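Local coordinates for protein TagI restriction endonuclease (Thermocrispum agreste, PDB 6GHS) that probably cleaves DNA carrying modified cytosines such as 5-methylcytosine, pairing an SRA reader domain with an HNH nuclease domain, at residues T6-I10 with Y124-Y128; A28-A32 with V104-R108. All blocks are in the same frame, centred on the assembly; numbering follows the deposited sequence.

Overall arrangement
Both contacts belong to the SRA domain, on the same side of the chain's centre and with their own centres about 7 Å apart. Contact 2 is nested inside the loop that contact 1 closes. In each, an irregular segment, 6-10 or 28-32, packs on one of two neighbouring antiparallel strands, 122-137 and 104-109. A backbone bond between Val104 N and Tyr128 O, 2.7 Å, ties those strands together. Arg105 links the two contacts: besides its grip on 28-32, its NH1 bonds to the carbonyl oxygens of Thr6 and Gly8, the latter at 2.9 Å. The zinc ion bound by Cys210, Cys213, Cys250 and Asp253 lies apart, in the HNH part of the chain.

Contact 1 of 2, residues T6-I10 with Y124-Y128; sequences TFGHI and YDGLY
His9 and Tyr124 meet through a hydrogen bond between His9 ND1 and Tyr124 OH, 2.7 Å, in which either may be the donor. The phenol comes up to the edge of the imidazole, and the two rings stand almost perpendicular, at 82°, rim to rim with neither over the other's face. Tyr124 reaches this position with CG anti to its backbone N (chi1 166°), while Gly126 N of its own strand sits over one face of the phenol ring, toward the rim.

This pairing fastens the loop ahead of strand 18-19 to strand 122-137 in the curved beta sheet of the SRA domain, a member of the PUA clan. Arg105 on the adjacent strand 104-109 touches both Tyr124 and Leu127.

Apolar packing comes from Leu127, whose branches divide the work. CD1 lies over the centre of the imidazole in a CH-pi contact, 4.0 Å from the ring centroid of His9 and 12° off its normal. CD2 instead packs on the backbone of the loop, with Leu127 CD2 3.5 Å from Gly8 C. Beyond the two segments, Gln157 touches the side chains of both His9 and Leu127.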
ATOM      1  N   THR A   6     -14.677  -9.984 -15.828  1.00 46.32           N
ATOM      2  CA  THR A   6     -13.958  -8.783 -16.197  1.00 47.67           C
ATOM      3  C   THR A   6     -14.015  -7.776 -15.076  1.00 45.29           C
ATOM      4  O   THR A   6     -15.081  -7.489 -14.544  1.00 41.59           O
ATOM      5  CB  THR A   6     -14.497  -8.218 -17.528  1.00 49.33           C
ATOM      6  OG1 THR A   6     -14.040  -9.060 -18.595  1.00 51.61           O
ATOM      7  CG2 THR A   6     -14.010  -6.789 -17.792  1.00 50.00           C
ATOM      8  N   PHE A   7     -12.844  -7.249 -14.738  1.00 44.27           N
ATOM      9  CA  PHE A   7     -12.686  -6.396 -13.594  1.00 44.89           C
ATOM     10  C   PHE A   7     -12.676  -4.959 -14.052  1.00 45.43           C
ATOM     11  O   PHE A   7     -12.012  -4.618 -15.029  1.00 44.18           O
ATOM     12  CB  PHE A   7     -11.381  -6.723 -12.876  1.00 46.09           C
ATOM     13  CG  PHE A   7     -11.279  -8.155 -12.446  1.00 45.03           C
ATOM     14  CD1 PHE A   7     -11.819  -8.565 -11.235  1.00 43.61           C
ATOM     15  CD2 PHE A   7     -10.662  -9.099 -13.268  1.00 44.04           C
ATOM     16  CE1 PHE A   7     -11.734  -9.888 -10.846  1.00 43.55           C
ATOM     17  CE2 PHE A   7     -10.574 -10.427 -12.884  1.00 43.40           C
ATOM     18  CZ  PHE A   7     -11.111 -10.818 -11.670  1.00 43.55           C
ATOM     19  N   GLY A   8     -13.407  -4.128 -13.321  1.00 47.52           N
ATOM     20  CA  GLY A   8     -13.504  -2.708 -13.594  1.00 50.11           C
ATOM     21  C   GLY A   8     -14.880  -2.383 -14.118  1.00 54.31           C
ATOM     22  O   GLY A   8     -15.804  -3.201 -14.035  1.00 54.49           O
ATOM     23  N   HIS A   9     -15.017  -1.172 -14.651  1.00 57.80           N
ATOM     24  CA  HIS A   9     -16.268  -0.735 -15.256  1.00 55.70           C
ATOM     25  C   HIS A   9     -16.537  -1.550 -16.521  1.00 54.05           C
ATOM     26  O   HIS A   9     -15.603  -2.076 -17.136  1.00 49.48           O
ATOM     27  CB  HIS A   9     -16.231   0.763 -15.558  1.00 55.50           C
ATOM     28  CG  HIS A   9     -16.316   1.628 -14.338  1.00 55.99           C
ATOM     29  ND1 HIS A   9     -17.299   1.473 -13.385  1.00 57.14           N
ATOM     30  CD2 HIS A   9     -15.560   2.675 -13.929  1.00 56.85           C
ATOM     31  CE1 HIS A   9     -17.138   2.381 -12.434  1.00 58.54           C
ATOM     32  NE2 HIS A   9     -16.088   3.122 -12.741  1.00 57.05           N
ATOM     33  N   ILE A  10     -17.821  -1.687 -16.858  1.00 55.43           N
ATOM     34  CA  ILE A  10     -18.264  -2.372 -18.071  1.00 56.72           C
ATOM     35  C   ILE A  10     -18.653  -1.313 -19.107  1.00 58.03           C
ATOM     36  O   ILE A  10     -19.412  -0.384 -18.783  1.00 58.09           O
ATOM     37  CB  ILE A  10     -19.451  -3.325 -17.796  1.00 56.37           C
ATOM     38  CG1 ILE A  10     -19.012  -4.477 -16.882  1.00 57.20           C
ATOM     39  CG2 ILE A  10     -20.025  -3.888 -19.097  1.00 57.32           C
ATOM     40  CD1 ILE A  10     -17.944  -5.393 -17.466  1.00 57.97           C
ATOM     41  N   TYR A 124     -26.346  -0.112 -10.216  1.00 48.97           N
ATOM     42  CA  TYR A 124     -24.909  -0.354 -10.183  1.00 48.38           C
ATOM     43  C   TYR A 124     -24.226   0.845  -9.516  1.00 49.42           C
ATOM     44  O   TYR A 124     -24.237   1.933 -10.078  1.00 54.99           O
ATOM     45  CB  TYR A 124     -24.372  -0.576 -11.600  1.00 46.93           C
ATOM     46  CG  TYR A 124     -22.857  -0.507 -11.704  1.00 47.73           C
ATOM     47  CD1 TYR A 124     -22.036  -1.261 -10.858  1.00 47.35           C
ATOM     48  CD2 TYR A 124     -22.244   0.309 -12.644  1.00 47.99           C
ATOM     49  CE1 TYR A 124     -20.656  -1.191 -10.944  1.00 46.22           C
ATOM     50  CE2 TYR A 124     -20.866   0.381 -12.736  1.00 48.47           C
ATOM     51  CZ  TYR A 124     -20.077  -0.371 -11.890  1.00 47.03           C
ATOM     52  OH  TYR A 124     -18.710  -0.291 -11.998  1.00 46.18           O
ATOM     53  N   ASP A 125     -23.622   0.643  -8.340  1.00 47.37           N
ATOM     54  CA  ASP A 125     -22.994   1.735  -7.572  1.00 46.52           C
ATOM     55  C   ASP A 125     -21.470   1.834  -7.698  1.00 46.49           C
ATOM     56  O   ASP A 125     -20.802   2.332  -6.794  1.00 45.84           O
ATOM     57  CB  ASP A 125     -23.387   1.622  -6.094  1.00 47.64           C
ATOM     58  CG  ASP A 125     -24.859   1.862  -5.868  1.00 49.28           C
ATOM     59  OD1 ASP A 125     -25.632   1.769  -6.841  1.00 52.65           O
ATOM     60  OD2 ASP A 125     -25.255   2.147  -4.719  1.00 47.78           O
ATOM     61  N   GLY A 126     -20.915   1.406  -8.828  1.00 48.78           N
ATOM     62  CA  GLY A 126     -19.468   1.533  -9.075  1.00 51.36           C
ATOM     63  C   GLY A 126     -18.539   0.556  -8.362  1.00 50.87           C
ATOM     64  O   GLY A 126     -18.977  -0.387  -7.711  1.00 55.91           O
ATOM     65  N   LEU A 127     -17.241   0.816  -8.479  1.00 47.19           N
ATOM     66  CA  LEU A 127     -16.209  -0.092  -7.998  1.00 44.00           C
ATOM     67  C   LEU A 127     -15.824   0.154  -6.532  1.00 42.07           C
ATOM     68  O   LEU A 127     -15.686   1.296  -6.084  1.00 40.77           O
ATOM     69  CB  LEU A 127     -14.960   0.048  -8.866  1.00 44.69           C
ATOM     70  CG  LEU A 127     -15.109  -0.011 -10.389  1.00 44.89           C
ATOM     71  CD1 LEU A 127     -13.812   0.424 -11.055  1.00 45.02           C
ATOM     72  CD2 LEU A 127     -15.512  -1.398 -10.867  1.00 45.28           C
ATOM     73  N   TYR A 128     -15.654  -0.944  -5.801  1.00 41.53           N
ATOM     74  CA  TYR A 128     -15.107  -0.946  -4.446  1.00 41.34           C
ATOM     75  C   TYR A 128     -13.863  -1.832  -4.392  1.00 42.27           C
ATOM     76  O   TYR A 128     -13.652  -2.704  -5.248  1.00 41.68           O
ATOM     77  CB  TYR A 128     -16.129  -1.474  -3.453  1.00 40.79           C
ATOM     78  CG  TYR A 128     -17.276  -0.536  -3.164  1.00 40.92           C
ATOM     79  CD1 TYR A 128     -18.116  -0.074  -4.185  1.00 40.04           C
ATOM     80  CD2 TYR A 128     -17.546  -0.133  -1.857  1.00 40.98           C
ATOM     81  CE1 TYR A 128     -19.174   0.773  -3.913  1.00 41.02           C
ATOM     82  CE2 TYR A 128     -18.605   0.719  -1.574  1.00 41.79           C
ATOM     83  CZ  TYR A 128     -19.415   1.171  -2.603  1.00 42.02           C
ATOM     84  OH  TYR A 128     -20.467   2.022  -2.327  1.00 44.16           O
TER

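Contact 2 of 2, residues A28-A32 with V104-R108; sequences AGLHA and VRVIR
Arg105 grips the carbonyl oxygen of Leu30 side-on, using NE and NH2 together on one acceptor. Arg105 NH2 lies 2.8 Å from Leu30 O and Arg105 NE 3.0 Å from it, with the oxygen in the guanidinium plane. The two donors use the carbonyl differently: NE lies in its plane, on a lone pair, whereas NH2 stands 53° above that plane. Behind this reach is a side chain extended from CA to CD, which then bends at chi3 (-62°), turning the NE edge of the guanidinium toward the loop. The remaining donors have partners too: NH1 bonds to the carbonyl oxygens of Thr6 and Gly8, and NH2 also forms a salt bridge with Asp47. These acceptors, on all three nitrogens, fix the rotation of the buried guanidinium, and the Asp47 carboxylate probably offsets its charge.

The gripped carbonyl belongs to the turn after helix 22-28. A Schellman motif ends that helix, with Gly29 at its C-prime position in positive phi, Leu30 N bonded to Val25 O and Gly29 N to Gln26 O. The contact therefore joins the exit of a helix to strand 104-109 of the SRA sheet.

Two residues along from Arg105, Ile107 sends the same loop an apolar tip. Its CG1, anti to the carbonyl carbon (chi1 -61°), heads the branch that meets the loop, and Ile107 CD1 ends 3.8 Å from Leu30 CB. The two side chains pass at a slant, with Leu30 CD2 4.0 Å from Ile107 CG1. Ile107 CD1 also meets the rim of the His31 imidazole, 4.1 Å from His31 CD2 and near the ring plane. Val25 of the helix touches Leu30, His31 and Ile107 alike, while His31 NE2 turns to the carbonyl oxygen of Gly37.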
ATOM      1  N   ALA A  28     -26.301  -7.607 -19.238  1.00 53.85           N
ATOM      2  CA  ALA A  28     -25.415  -6.457 -19.320  1.00 54.44           C
ATOM      3  C   ALA A  28     -23.921  -6.791 -19.174  1.00 51.94           C
ATOM      4  O   ALA A  28     -23.076  -6.071 -19.709  1.00 53.61           O
ATOM      5  CB  ALA A  28     -25.832  -5.419 -18.286  1.00 55.78           C
ATOM      6  N   GLY A  29     -23.609  -7.874 -18.464  1.00 51.03           N
ATOM      7  CA  GLY A  29     -22.227  -8.294 -18.203  1.00 49.81           C
ATOM      8  C   GLY A  29     -21.711  -7.875 -16.834  1.00 47.62           C
ATOM      9  O   GLY A  29     -20.514  -7.953 -16.583  1.00 45.11           O
ATOM     10  N   LEU A  30     -22.611  -7.465 -15.942  1.00 47.01           N
ATOM     11  CA  LEU A  30     -22.225  -6.930 -14.633  1.00 47.71           C
ATOM     12  C   LEU A  30     -21.891  -7.999 -13.606  1.00 46.21           C
ATOM     13  O   LEU A  30     -20.994  -7.810 -12.788  1.00 44.50           O
ATOM     14  CB  LEU A  30     -23.327  -6.028 -14.073  1.00 48.53           C
ATOM     15  CG  LEU A  30     -23.131  -4.577 -14.476  1.00 51.48           C
ATOM     16  CD1 LEU A  30     -23.449  -4.405 -15.946  1.00 53.47           C
ATOM     17  CD2 LEU A  30     -23.995  -3.665 -13.629  1.00 53.19           C
ATOM     18  N   HIS A  31     -22.648  -9.089 -13.639  1.00 44.12           N
ATOM     19  CA  HIS A  31     -22.484 -10.218 -12.735  1.00 42.84           C
ATOM     20  C   HIS A  31     -22.470 -11.464 -13.595  1.00 43.58           C
ATOM     21  O   HIS A  31     -22.769 -11.392 -14.772  1.00 46.64           O
ATOM     22  CB  HIS A  31     -23.669 -10.263 -11.792  1.00 41.09           C
ATOM     23  CG  HIS A  31     -23.350 -10.793 -10.434  1.00 41.17           C
ATOM     24  ND1 HIS A  31     -23.542 -12.110 -10.082  1.00 41.32           N
ATOM     25  CD2 HIS A  31     -22.901 -10.170  -9.320  1.00 41.25           C
ATOM     26  CE1 HIS A  31     -23.205 -12.281  -8.816  1.00 41.18           C
ATOM     27  NE2 HIS A  31     -22.815 -11.117  -8.329  1.00 41.00           N
ATOM     28  N   ALA A  32     -22.133 -12.608 -13.021  1.00 42.82           N
ATOM     29  CA  ALA A  32     -22.104 -13.856 -13.774  1.00 42.13           C
ATOM     30  C   ALA A  32     -23.377 -14.656 -13.590  1.00 42.07           C
ATOM     31  O   ALA A  32     -23.681 -15.515 -14.419  1.00 42.78           O
ATOM     32  CB  ALA A  32     -20.914 -14.690 -13.338  1.00 42.74           C
ATOM     33  N   VAL A 104     -14.004  -4.419  -7.342  1.00 38.38           N
ATOM     34  CA  VAL A 104     -15.204  -5.248  -7.352  1.00 40.71           C
ATOM     35  C   VAL A 104     -16.413  -4.368  -7.620  1.00 41.84           C
ATOM     36  O   VAL A 104     -16.721  -3.493  -6.814  1.00 45.86           O
ATOM     37  CB  VAL A 104     -15.411  -5.935  -5.982  1.00 41.79           C
ATOM     38  CG1 VAL A 104     -16.742  -6.684  -5.937  1.00 42.66           C
ATOM     39  CG2 VAL A 104     -14.250  -6.869  -5.667  1.00 42.18           C
ATOM     40  N   ARG A 105     -17.115  -4.615  -8.723  1.00 40.22           N
ATOM     41  CA  ARG A 105     -18.391  -3.938  -8.975  1.00 39.52           C
ATOM     42  C   ARG A 105     -19.441  -4.283  -7.908  1.00 39.69           C
ATOM     43  O   ARG A 105     -19.901  -5.426  -7.827  1.00 41.23           O
ATOM     44  CB  ARG A 105     -18.947  -4.321 -10.350  1.00 38.42           C
ATOM     45  CG  ARG A 105     -18.147  -3.814 -11.536  1.00 37.70           C
ATOM     46  CD  ARG A 105     -18.883  -4.100 -12.832  1.00 37.51           C
ATOM     47  NE  ARG A 105     -19.055  -5.537 -13.041  1.00 36.20           N
ATOM     48  CZ  ARG A 105     -18.112  -6.357 -13.491  1.00 35.74           C
ATOM     49  NH1 ARG A 105     -16.905  -5.898 -13.809  1.00 36.25           N
ATOM     50  NH2 ARG A 105     -18.379  -7.652 -13.627  1.00 36.42           N
ATOM     51  N   VAL A 106     -19.820  -3.303  -7.096  1.00 38.61           N
ATOM     52  CA  VAL A 106     -20.991  -3.458  -6.245  1.00 40.77           C
ATOM     53  C   VAL A 106     -22.247  -3.075  -7.030  1.00 43.63           C
ATOM     54  O   VAL A 106     -22.324  -1.982  -7.590  1.00 45.24           O
ATOM     55  CB  VAL A 106     -20.884  -2.620  -4.965  1.00 40.53           C
ATOM     56  CG1 VAL A 106     -22.209  -2.603  -4.194  1.00 40.75           C
ATOM     57  CG2 VAL A 106     -19.760  -3.172  -4.102  1.00 40.36           C
ATOM     58  N   ILE A 107     -23.211  -3.998  -7.066  1.00 45.83           N
ATOM     59  CA  ILE A 107     -24.556  -3.770  -7.592  1.00 45.93           C
ATOM     60  C   ILE A 107     -25.472  -3.858  -6.394  1.00 48.31           C
ATOM     61  O   ILE A 107     -25.515  -4.886  -5.726  1.00 47.24           O
ATOM     62  CB  ILE A 107     -24.964  -4.864  -8.599  1.00 44.75           C
ATOM     63  CG1 ILE A 107     -24.004  -4.879  -9.806  1.00 45.76           C
ATOM     64  CG2 ILE A 107     -26.412  -4.673  -9.038  1.00 43.78           C
ATOM     65  CD1 ILE A 107     -23.584  -6.262 -10.274  1.00 46.08           C
ATOM     66  N   ARG A 108     -26.201  -2.785  -6.114  1.00 52.78           N
ATOM     67  CA  ARG A 108     -27.023  -2.719  -4.907  1.00 56.06           C
ATOM     68  C   ARG A 108     -28.486  -3.030  -5.237  1.00 58.08           C
ATOM     69  O   ARG A 108     -28.982  -2.655  -6.300  1.00 58.28           O
ATOM     70  CB  ARG A 108     -26.878  -1.347  -4.262  1.00 56.82           C
ATOM     71  CG  ARG A 108     -26.810  -1.383  -2.744  1.00 57.27           C
ATOM     72  CD  ARG A 108     -26.561   0.010  -2.182  1.00 56.92           C
ATOM     73  NE  ARG A 108     -25.203   0.489  -2.464  1.00 55.42           N
ATOM     74  CZ  ARG A 108     -24.242   0.723  -1.570  1.00 55.14           C
ATOM     75  NH1 ARG A 108     -24.434   0.547  -0.273  1.00 53.93           N
ATOM     76  NH2 ARG A 108     -23.057   1.159  -1.986  1.00 56.62           N
TER